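PDB 5FOO: 6-phospho-beta-d glycosidase from Streptococcus pyogenes, which probably hydrolyses 6-phospho-beta-glucosides, as a family 1 glycoside hydrolase, and here holds 6-phosphocyclophellitol in its pocket. Local coordinates for residues E436-I439 and H440-V443; Y55-I58 and E59-L62; I390-L393 and K394-T398. The protein carries 1 engineered substitution. One frame throughout, in Å; residues are numbered along the deposited sequence.

Interaction 1: residues E436-I439 and H440-V443; sequences ENNI and HTQV
N438 reaches across to H440 and T441, and its side-chain oxygen bonds to the backbone of both. CB lies against the hydroxyl of T441, 3.4 Å from OG1, and CG keeps the same company. At the tip, OD1 takes two backbone N-H groups. The N of H440, 2.8 Å from N438 OD1, comes in within the carbonyl plane, whereas the N of T441, 3.0 Å from the same oxygen, sits about 45° above it. ND2 turns away from both of these bonds. A chi1 of -180° swings CG away from the backbone N and sends OD1 towards the residues that follow.

The bond from H440 N closes an Asx turn, and the stretch as a whole is the connection of a β-hairpin whose arms are the antiparallel strands 435-437 and 444-446. Where the arms begin to pair, N438 N donates to V443 O at 3.0 Å, while the bond from Q442 N back to N438 O is weak. T441 adds an ST turn, its OG1 accepting from V443 N at 3.3 Å.

Q442 has a left-handed backbone conformation, and its side chain bends at chi2 to bring the amide back towards N437. There N437 ND2 donates almost straight to Q442 OE1 at 2.9 Å. OE1 lies in the amide plane of N437, but the donor stands well above the carbonyl plane of Q442, the two amide planes being 60° apart. R444 NH1 bonds to both N437 OD1 and Q442 OE1, and Q442 NE2 is held by the carbonyl of A51. CG1 of I439 lies over one face of the H440 ring.

Interaction 2: residues Y55-I58 and E59-L62; sequences YHQI and ESDL
The carbonyl oxygen of Q57 is gripped twice, by D61 N at 2.8 Å, almost in line with the carbonyl, and by S60 OG at 3.1 Å, which arrives from a steeper angle. S60 can make this second bond because its OG stands between the backbone N and the carbonyl carbon (chi1 58°), turned back towards the preceding turn. The helix is kinked here, where the N-H groups of E59 and S60 make no bond to that turn. A water fills in for S60, accepting from its N at 3.0 Å and donating to H56 O and to E59 OE1. E59 bends at chi2 to meet this water, while its OE2 forms a salt bridge with R101. Q57 NE2 bonds to the carbonyl of Q442 and to D53, and D61 OD2 pairs with R444.

On the buried side, I58 and L62 lie side by side and point the same way, with I58 CG1 3.8 Å from L62 CD1. Helix 54-67 lies between the first two strands of the (β/α)8 barrel in sequence, and these two residues press it both onto Y73 of strand 72-76 and against helix 93-108.

Interaction 3: residues I390-L393 and K394-T398; sequences IQFL and KEHLT
Helix 387-405, which joins strands 362-367 and 410-416 of the (β/α)8 barrel, carries F392 and H396 one turn apart with their rings stacked. The two are face to face, with centroids 4.1 Å apart and planes inclined by 27°. The overlap is uneven: H396 CE1 lies over the centre of the phenyl ring, 3.4 Å from F392 CZ, whereas on the imidazole it is F392 CE1 that lies over the face, displaced towards the rim.

The imidazole is held in rotation as well. Its ND1 donates to F392 O at 2.9 Å, with the acceptor close to the ring plane, and the backbone N of H396 reaches that oxygen from the other face of the carbonyl at 3.2 Å. One residue thus supplies H396 with both a ring to lie on and a carbonyl to bond, and ND1 of the buried H396 has its partner within the helix. F392 CG is anti to the backbone N (chi1 179°), which turns the ring from CB towards H396.

Nearer the surface, Q391 NE2 donates to E395 OE2 at 2.8 Å. The bond lies in the amide plane and uses the carboxylate's anti lone pair, although the two flat groups are turned 62° from each other. E395 OE1 has a salt bridge to R332. T398 OG1 donates to K394 O at 2.8 Å, joining the helical bond from T398 N.

L393 and L397 face Y413 of strand 410-416, while F392 and H396 touch N367 of strand 362-367. Strand 362-367, this helix and strand 410-416 form a β-α-β crossover, the unit repeated in TIM barrels.

Overall arrangement
All three contacts are local, but they occupy different parts of the fold. Interactions 2 and 3 are short lengths of two barrel helices, each combining an inner side set on the strands with a polar outer side; their centres lie 28 Å apart. Interaction 3 has the most buried residues, four of eight touching, while interaction 1, with two of eight, lies largely at the surface. It is the end of a hairpin outside the barrel sheet, held mostly by amides and backbone bonds. Interaction 2 uses water and a serine hydroxyl at a kink, whereas interaction 3 relies on a ring stack within a regular helix. Interactions 1 and 2 touch and share R444; interaction 3 stays about 12 Å from interaction 1 at the nearest atoms.

Interaction 1: residues E436-I439 and H440-V443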
ATOM      1  N   GLU A 436       3.092  20.081  -4.903  1.00 25.84           N
ATOM      2  CA  GLU A 436       4.374  20.239  -4.239  1.00 28.30           C
ATOM      3  C   GLU A 436       4.116  20.602  -2.797  1.00 27.45           C
ATOM      4  O   GLU A 436       3.190  21.355  -2.517  1.00 29.14           O
ATOM      5  CB  GLU A 436       5.099  21.420  -4.935  1.00 29.95           C
ATOM      6  CG  GLU A 436       6.376  21.853  -4.290  1.00 33.96           C
ATOM      7  CD  GLU A 436       6.961  23.123  -4.891  1.00 34.59           C
ATOM      8  OE1 GLU A 436       6.384  23.757  -5.838  1.00 32.74           O
ATOM      9  OE2 GLU A 436       8.014  23.471  -4.339  1.00 42.78           O
ATOM     10  N   ASN A 437       4.944  20.129  -1.903  1.00 27.16           N
ATOM     11  CA  ASN A 437       4.971  20.619  -0.552  1.00 27.31           C
ATOM     12  C   ASN A 437       6.355  21.195  -0.251  1.00 30.42           C
ATOM     13  O   ASN A 437       7.377  20.553  -0.492  1.00 29.78           O
ATOM     14  CB  ASN A 437       4.706  19.521   0.482  1.00 26.81           C
ATOM     15  CG  ASN A 437       4.443  20.080   1.870  1.00 26.65           C
ATOM     16  OD1 ASN A 437       4.014  21.251   2.031  1.00 28.59           O
ATOM     17  ND2 ASN A 437       4.645  19.267   2.867  1.00 27.94           N
ATOM     18  N   ASN A 438       6.400  22.395   0.300  1.00 29.65           N
ATOM     19  CA  ASN A 438       7.673  22.901   0.819  1.00 31.01           C
ATOM     20  C   ASN A 438       7.824  22.303   2.206  1.00 33.03           C
ATOM     21  O   ASN A 438       7.015  22.541   3.091  1.00 32.48           O
ATOM     22  CB  ASN A 438       7.632  24.409   0.882  1.00 29.77           C
ATOM     23  CG  ASN A 438       8.918  25.025   1.406  1.00 32.97           C
ATOM     24  OD1 ASN A 438       9.432  24.748   2.499  1.00 36.46           O
ATOM     25  ND2 ASN A 438       9.458  25.840   0.598  1.00 39.36           N
ATOM     26  N   ILE A 439       8.854  21.518   2.428  1.00 32.88           N
ATOM     27  CA  ILE A 439       8.928  20.850   3.695  1.00 31.41           C
ATOM     28  C   ILE A 439       9.388  21.699   4.873  1.00 35.47           C
ATOM     29  O   ILE A 439       9.360  21.242   5.998  1.00 36.00           O
ATOM     30  CB  ILE A 439       9.695  19.535   3.633  1.00 34.38           C
ATOM     31  CG1 ILE A 439      11.129  19.745   3.169  1.00 36.47           C
ATOM     32  CG2 ILE A 439       8.972  18.600   2.690  1.00 35.57           C
ATOM     33  CD1 ILE A 439      11.972  18.580   3.613  1.00 36.80           C
ATOM     34  N   HIS A 440       9.748  22.950   4.642  1.00 37.47           N
ATOM     35  CA  HIS A 440      10.087  23.797   5.743  1.00 36.56           C
ATOM     36  C   HIS A 440       8.886  24.643   6.147  1.00 33.26           C
ATOM     37  O   HIS A 440       8.731  24.881   7.308  1.00 36.92           O
ATOM     38  CB  HIS A 440      11.293  24.680   5.404  1.00 39.07           C
ATOM     39  CG  HIS A 440      12.423  23.938   4.797  1.00 33.93           C
ATOM     40  ND1 HIS A 440      13.266  23.138   5.540  1.00 35.86           N
ATOM     41  CD2 HIS A 440      12.819  23.831   3.505  1.00 34.10           C
ATOM     42  CE1 HIS A 440      14.143  22.573   4.728  1.00 35.89           C
ATOM     43  NE2 HIS A 440      13.911  23.003   3.499  1.00 38.59           N
ATOM     44  N   THR A 441       8.095  25.123   5.193  1.00 32.38           N
ATOM     45  CA  THR A 441       6.939  25.996   5.477  1.00 32.76           C
ATOM     46  C   THR A 441       5.580  25.286   5.429  1.00 31.77           C
ATOM     47  O   THR A 441       4.578  25.903   5.743  1.00 31.59           O
ATOM     48  CB  THR A 441       6.839  27.158   4.459  1.00 31.42           C
ATOM     49  OG1 THR A 441       6.557  26.648   3.153  1.00 28.11           O
ATOM     50  CG2 THR A 441       8.178  27.994   4.449  1.00 33.16           C
ATOM     51  N   GLN A 442       5.566  24.035   4.965  1.00 33.45           N
ATOM     52  CA  GLN A 442       4.350  23.257   4.684  1.00 32.80           C
ATOM     53  C   GLN A 442       3.328  23.947   3.768  1.00 35.35           C
ATOM     54  O   GLN A 442       2.133  23.618   3.764  1.00 39.03           O
ATOM     55  CB  GLN A 442       3.722  22.873   6.017  1.00 30.82           C
ATOM     56  CG  GLN A 442       4.652  22.084   6.895  1.00 28.68           C
ATOM     57  CD  GLN A 442       4.909  20.703   6.356  1.00 33.32           C
ATOM     58  OE1 GLN A 442       4.084  20.095   5.618  1.00 26.49           O
ATOM     59  NE2 GLN A 442       6.061  20.170   6.730  1.00 33.40           N
ATOM     60  N   VAL A 443       3.811  24.869   2.958  1.00 32.37           N
ATOM     61  CA  VAL A 443       2.999  25.466   1.915  1.00 33.12           C
ATOM     62  C   VAL A 443       2.915  24.561   0.704  1.00 32.74           C
ATOM     63  O   VAL A 443       3.949  24.079   0.184  1.00 31.96           O
ATOM     64  CB  VAL A 443       3.610  26.819   1.478  1.00 32.56           C
ATOM     65  CG1 VAL A 443       2.896  27.404   0.230  1.00 33.75           C
ATOM     66  CG2 VAL A 443       3.546  27.762   2.663  1.00 32.06           C
TER

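Interaction 2: residues Y55-I58 and E59-L62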
ATOM      1  N   TYR A  55      -1.888  16.623  10.019  1.00 24.93           N
ATOM      2  CA  TYR A  55      -2.541  16.844  11.284  1.00 25.65           C
ATOM      3  C   TYR A  55      -3.284  18.223  11.315  1.00 28.70           C
ATOM      4  O   TYR A  55      -4.459  18.316  11.757  1.00 26.87           O
ATOM      5  CB  TYR A  55      -1.621  16.661  12.497  1.00 27.61           C
ATOM      6  CG  TYR A  55      -2.372  16.851  13.807  1.00 29.94           C
ATOM      7  CD1 TYR A  55      -3.096  15.814  14.366  1.00 30.57           C
ATOM      8  CD2 TYR A  55      -2.409  18.100  14.458  1.00 34.49           C
ATOM      9  CE1 TYR A  55      -3.850  16.005  15.518  1.00 30.27           C
ATOM     10  CE2 TYR A  55      -3.121  18.272  15.642  1.00 31.83           C
ATOM     11  CZ  TYR A  55      -3.850  17.217  16.157  1.00 32.85           C
ATOM     12  OH  TYR A  55      -4.590  17.343  17.348  1.00 37.15           O
ATOM     13  N   HIS A  56      -2.605  19.267  10.806  1.00 27.51           N
ATOM     14  CA  HIS A  56      -3.147  20.599  10.777  1.00 26.94           C
ATOM     15  C   HIS A  56      -3.883  20.909   9.481  1.00 28.19           C
ATOM     16  O   HIS A  56      -4.916  21.552   9.515  1.00 32.70           O
ATOM     17  CB  HIS A  56      -2.037  21.608  11.016  1.00 29.28           C
ATOM     18  CG  HIS A  56      -1.383  21.491  12.360  1.00 27.59           C
ATOM     19  ND1 HIS A  56      -0.078  21.077  12.521  1.00 29.10           N
ATOM     20  CD2 HIS A  56      -1.823  21.817  13.596  1.00 28.72           C
ATOM     21  CE1 HIS A  56       0.235  21.119  13.807  1.00 27.87           C
ATOM     22  NE2 HIS A  56      -0.806  21.559  14.482  1.00 29.70           N
ATOM     23  N   GLN A  57      -3.407  20.428   8.351  1.00 25.68           N
ATOM     24  CA  GLN A  57      -3.898  20.879   7.047  1.00 28.25           C
ATOM     25  C   GLN A  57      -4.859  19.960   6.291  1.00 26.12           C
ATOM     26  O   GLN A  57      -5.164  20.229   5.149  1.00 25.47           O
ATOM     27  CB  GLN A  57      -2.678  21.152   6.147  1.00 28.66           C
ATOM     28  CG  GLN A  57      -1.822  22.308   6.664  1.00 30.22           C
ATOM     29  CD  GLN A  57      -0.889  22.845   5.577  1.00 33.02           C
ATOM     30  OE1 GLN A  57      -1.344  23.208   4.495  1.00 34.89           O
ATOM     31  NE2 GLN A  57       0.410  22.841   5.832  1.00 33.02           N
ATOM     32  N   ILE A  58      -5.332  18.882   6.890  1.00 24.82           N
ATOM     33  CA  ILE A  58      -6.219  17.981   6.190  1.00 26.46           C
ATOM     34  C   ILE A  58      -7.430  18.685   5.584  1.00 27.57           C
ATOM     35  O   ILE A  58      -7.783  18.426   4.401  1.00 31.83           O
ATOM     36  CB  ILE A  58      -6.583  16.706   7.038  1.00 26.68           C
ATOM     37  CG1 ILE A  58      -7.246  15.656   6.143  1.00 29.44           C
ATOM     38  CG2 ILE A  58      -7.461  17.086   8.207  1.00 28.87           C
ATOM     39  CD1 ILE A  58      -6.395  15.159   5.012  1.00 28.81           C
ATOM     40  N   GLU A  59      -8.060  19.577   6.327  1.00 31.50           N
ATOM     41  CA  GLU A  59      -9.270  20.261   5.802  1.00 34.41           C
ATOM     42  C   GLU A  59      -8.919  21.094   4.583  1.00 34.04           C
ATOM     43  O   GLU A  59      -9.525  20.927   3.531  1.00 32.49           O
ATOM     44  CB  GLU A  59      -9.900  21.239   6.813  1.00 36.47           C
ATOM     45  CG  GLU A  59     -10.665  20.609   7.940  1.00 35.79           C
ATOM     46  CD  GLU A  59      -9.789  20.227   9.110  1.00 38.68           C
ATOM     47  OE1 GLU A  59      -8.514  20.341   9.041  1.00 37.24           O
ATOM     48  OE2 GLU A  59     -10.411  19.764  10.093  1.00 41.77           O
ATOM     49  N   SER A  60      -7.902  21.959   4.705  1.00 32.78           N
ATOM     50  CA  SER A  60      -7.512  22.789   3.532  1.00 32.54           C
ATOM     51  C   SER A  60      -6.972  21.951   2.375  1.00 30.03           C
ATOM     52  O   SER A  60      -7.288  22.244   1.210  1.00 32.31           O
ATOM     53  CB  SER A  60      -6.515  23.883   3.900  1.00 33.07           C
ATOM     54  OG  SER A  60      -5.377  23.290   4.465  1.00 35.06           O
ATOM     55  N   ASP A  61      -6.246  20.861   2.671  1.00 28.50           N
ATOM     56  CA  ASP A  61      -5.811  19.887   1.633  1.00 27.30           C
ATOM     57  C   ASP A  61      -7.001  19.288   0.873  1.00 29.35           C
ATOM     58  O   ASP A  61      -7.002  19.195  -0.387  1.00 30.82           O
ATOM     59  CB  ASP A  61      -5.040  18.710   2.274  1.00 32.96           C
ATOM     60  CG  ASP A  61      -3.570  19.054   2.665  1.00 37.51           C
ATOM     61  OD1 ASP A  61      -3.127  20.225   2.437  1.00 34.76           O
ATOM     62  OD2 ASP A  61      -2.856  18.134   3.190  1.00 38.08           O
ATOM     63  N   LEU A  62      -8.022  18.834   1.608  1.00 27.58           N
ATOM     64  CA  LEU A  62      -9.163  18.188   0.886  1.00 28.84           C
ATOM     65  C   LEU A  62      -9.960  19.216   0.049  1.00 29.09           C
ATOM     66  O   LEU A  62     -10.377  18.938  -1.053  1.00 29.36           O
ATOM     67  CB  LEU A  62     -10.075  17.440   1.846  1.00 28.53           C
ATOM     68  CG  LEU A  62      -9.362  16.204   2.441  1.00 27.96           C
ATOM     69  CD1 LEU A  62     -10.134  15.785   3.652  1.00 29.33           C
ATOM     70  CD2 LEU A  62      -9.278  15.060   1.439  1.00 29.55           C
TER
HETATM   71  O   HOH W   1      -6.979  22.534   7.504  1.00 33.32           O

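Interaction 3: residues I390-L393 and K394-T398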
ATOM      1  N   ILE A 390       3.025  13.605 -15.828  1.00 30.19           N
ATOM      2  CA  ILE A 390       1.904  13.548 -16.791  1.00 29.69           C
ATOM      3  C   ILE A 390       2.051  12.402 -17.769  1.00 30.73           C
ATOM      4  O   ILE A 390       1.161  11.529 -17.871  1.00 25.02           O
ATOM      5  CB  ILE A 390       1.763  14.863 -17.536  1.00 32.82           C
ATOM      6  CG1 ILE A 390       1.330  15.941 -16.520  1.00 30.71           C
ATOM      7  CG2 ILE A 390       0.780  14.728 -18.721  1.00 33.67           C
ATOM      8  CD1 ILE A 390       1.260  17.361 -17.081  1.00 32.88           C
ATOM      9  N   GLN A 391       3.206  12.339 -18.428  1.00 27.34           N
ATOM     10  CA  GLN A 391       3.467  11.264 -19.328  1.00 26.93           C
ATOM     11  C   GLN A 391       3.384   9.893 -18.632  1.00 29.97           C
ATOM     12  O   GLN A 391       2.698   8.959 -19.110  1.00 28.17           O
ATOM     13  CB  GLN A 391       4.841  11.443 -19.942  1.00 32.76           C
ATOM     14  CG  GLN A 391       5.180  10.414 -20.991  1.00 36.86           C
ATOM     15  CD  GLN A 391       4.259  10.577 -22.199  1.00 52.69           C
ATOM     16  OE1 GLN A 391       3.812  11.710 -22.515  1.00 55.72           O
ATOM     17  NE2 GLN A 391       3.932   9.454 -22.858  1.00 54.01           N
ATOM     18  N   PHE A 392       4.089   9.721 -17.518  1.00 27.37           N
ATOM     19  CA  PHE A 392       4.028   8.436 -16.797  1.00 28.72           C
ATOM     20  C   PHE A 392       2.561   8.080 -16.459  1.00 25.68           C
ATOM     21  O   PHE A 392       2.136   6.961 -16.690  1.00 26.41           O
ATOM     22  CB  PHE A 392       4.909   8.517 -15.524  1.00 27.42           C
ATOM     23  CG  PHE A 392       4.946   7.269 -14.644  1.00 27.76           C
ATOM     24  CD1 PHE A 392       3.934   7.003 -13.721  1.00 26.73           C
ATOM     25  CD2 PHE A 392       6.079   6.443 -14.612  1.00 24.91           C
ATOM     26  CE1 PHE A 392       4.018   5.895 -12.862  1.00 27.24           C
ATOM     27  CE2 PHE A 392       6.158   5.381 -13.763  1.00 26.76           C
ATOM     28  CZ  PHE A 392       5.148   5.094 -12.871  1.00 24.63           C
ATOM     29  N   LEU A 393       1.842   8.991 -15.815  1.00 27.25           N
ATOM     30  CA  LEU A 393       0.431   8.680 -15.403  1.00 29.97           C
ATOM     31  C   LEU A 393      -0.418   8.341 -16.630  1.00 31.50           C
ATOM     32  O   LEU A 393      -1.104   7.334 -16.654  1.00 32.95           O
ATOM     33  CB  LEU A 393      -0.185   9.806 -14.580  1.00 29.79           C
ATOM     34  CG  LEU A 393       0.528  10.099 -13.232  1.00 29.11           C
ATOM     35  CD1 LEU A 393      -0.126  11.275 -12.557  1.00 28.70           C
ATOM     36  CD2 LEU A 393       0.637   8.933 -12.272  1.00 27.84           C
ATOM     37  N   LYS A 394      -0.259   9.133 -17.680  1.00 32.53           N
ATOM     38  CA  LYS A 394      -1.004   8.965 -18.941  1.00 34.44           C
ATOM     39  C   LYS A 394      -0.789   7.592 -19.526  1.00 32.72           C
ATOM     40  O   LYS A 394      -1.760   6.883 -19.812  1.00 29.85           O
ATOM     41  CB  LYS A 394      -0.606  10.064 -19.942  1.00 34.38           C
ATOM     42  CG  LYS A 394      -1.289  10.014 -21.283  1.00 40.54           C
ATOM     43  CD  LYS A 394      -1.464  11.414 -21.865  1.00 47.52           C
ATOM     44  CE  LYS A 394      -2.096  11.293 -23.257  1.00 55.09           C
ATOM     45  NZ  LYS A 394      -2.724  12.539 -23.770  1.00 60.68           N
ATOM     46  N   GLU A 395       0.469   7.165 -19.662  1.00 31.46           N
ATOM     47  CA  GLU A 395       0.720   5.784 -20.148  1.00 30.97           C
ATOM     48  C   GLU A 395       0.107   4.684 -19.300  1.00 28.65           C
ATOM     49  O   GLU A 395      -0.365   3.676 -19.847  1.00 29.38           O
ATOM     50  CB  GLU A 395       2.232   5.478 -20.312  1.00 33.11           C
ATOM     51  CG  GLU A 395       2.897   6.297 -21.414  1.00 37.20           C
ATOM     52  CD  GLU A 395       4.428   6.170 -21.435  1.00 42.76           C
ATOM     53  OE1 GLU A 395       4.968   5.115 -21.019  1.00 42.72           O
ATOM     54  OE2 GLU A 395       5.089   7.152 -21.852  1.00 44.67           O
ATOM     55  N   HIS A 396       0.180   4.806 -17.975  1.00 25.96           N
ATOM     56  CA  HIS A 396      -0.271   3.701 -17.110  1.00 27.83           C
ATOM     57  C   HIS A 396      -1.813   3.608 -17.205  1.00 27.65           C
ATOM     58  O   HIS A 396      -2.395   2.505 -17.318  1.00 27.55           O
ATOM     59  CB  HIS A 396       0.247   3.882 -15.662  1.00 27.68           C
ATOM     60  CG  HIS A 396       1.682   3.478 -15.501  1.00 28.93           C
ATOM     61  ND1 HIS A 396       2.731   4.279 -15.926  1.00 27.16           N
ATOM     62  CD2 HIS A 396       2.246   2.351 -15.005  1.00 28.96           C
ATOM     63  CE1 HIS A 396       3.870   3.652 -15.728  1.00 27.12           C
ATOM     64  NE2 HIS A 396       3.615   2.486 -15.166  1.00 26.31           N
ATOM     65  N   LEU A 397      -2.418   4.790 -17.191  1.00 25.67           N
ATOM     66  CA  LEU A 397      -3.860   4.961 -17.387  1.00 28.12           C
ATOM     67  C   LEU A 397      -4.324   4.462 -18.723  1.00 27.38           C
ATOM     68  O   LEU A 397      -5.446   3.960 -18.804  1.00 31.10           O
ATOM     69  CB  LEU A 397      -4.303   6.415 -17.243  1.00 27.90           C
ATOM     70  CG  LEU A 397      -4.750   6.814 -15.865  1.00 31.33           C
ATOM     71  CD1 LEU A 397      -4.909   8.302 -15.832  1.00 35.05           C
ATOM     72  CD2 LEU A 397      -6.071   6.180 -15.499  1.00 33.18           C
ATOM     73  N   THR A 398      -3.489   4.587 -19.769  1.00 30.46           N
ATOM     74  CA  THR A 398      -3.853   4.090 -21.089  1.00 29.38           C
ATOM     75  C   THR A 398      -3.938   2.577 -21.026  1.00 34.53           C
ATOM     76  O   THR A 398      -4.832   1.946 -21.649  1.00 35.04           O
ATOM     77  CB  THR A 398      -2.871   4.532 -22.170  1.00 32.81           C
ATOM     78  OG1 THR A 398      -2.876   5.961 -22.249  1.00 33.17           O
ATOM     79  CG2 THR A 398      -3.278   3.997 -23.478  1.00 31.74           C
TER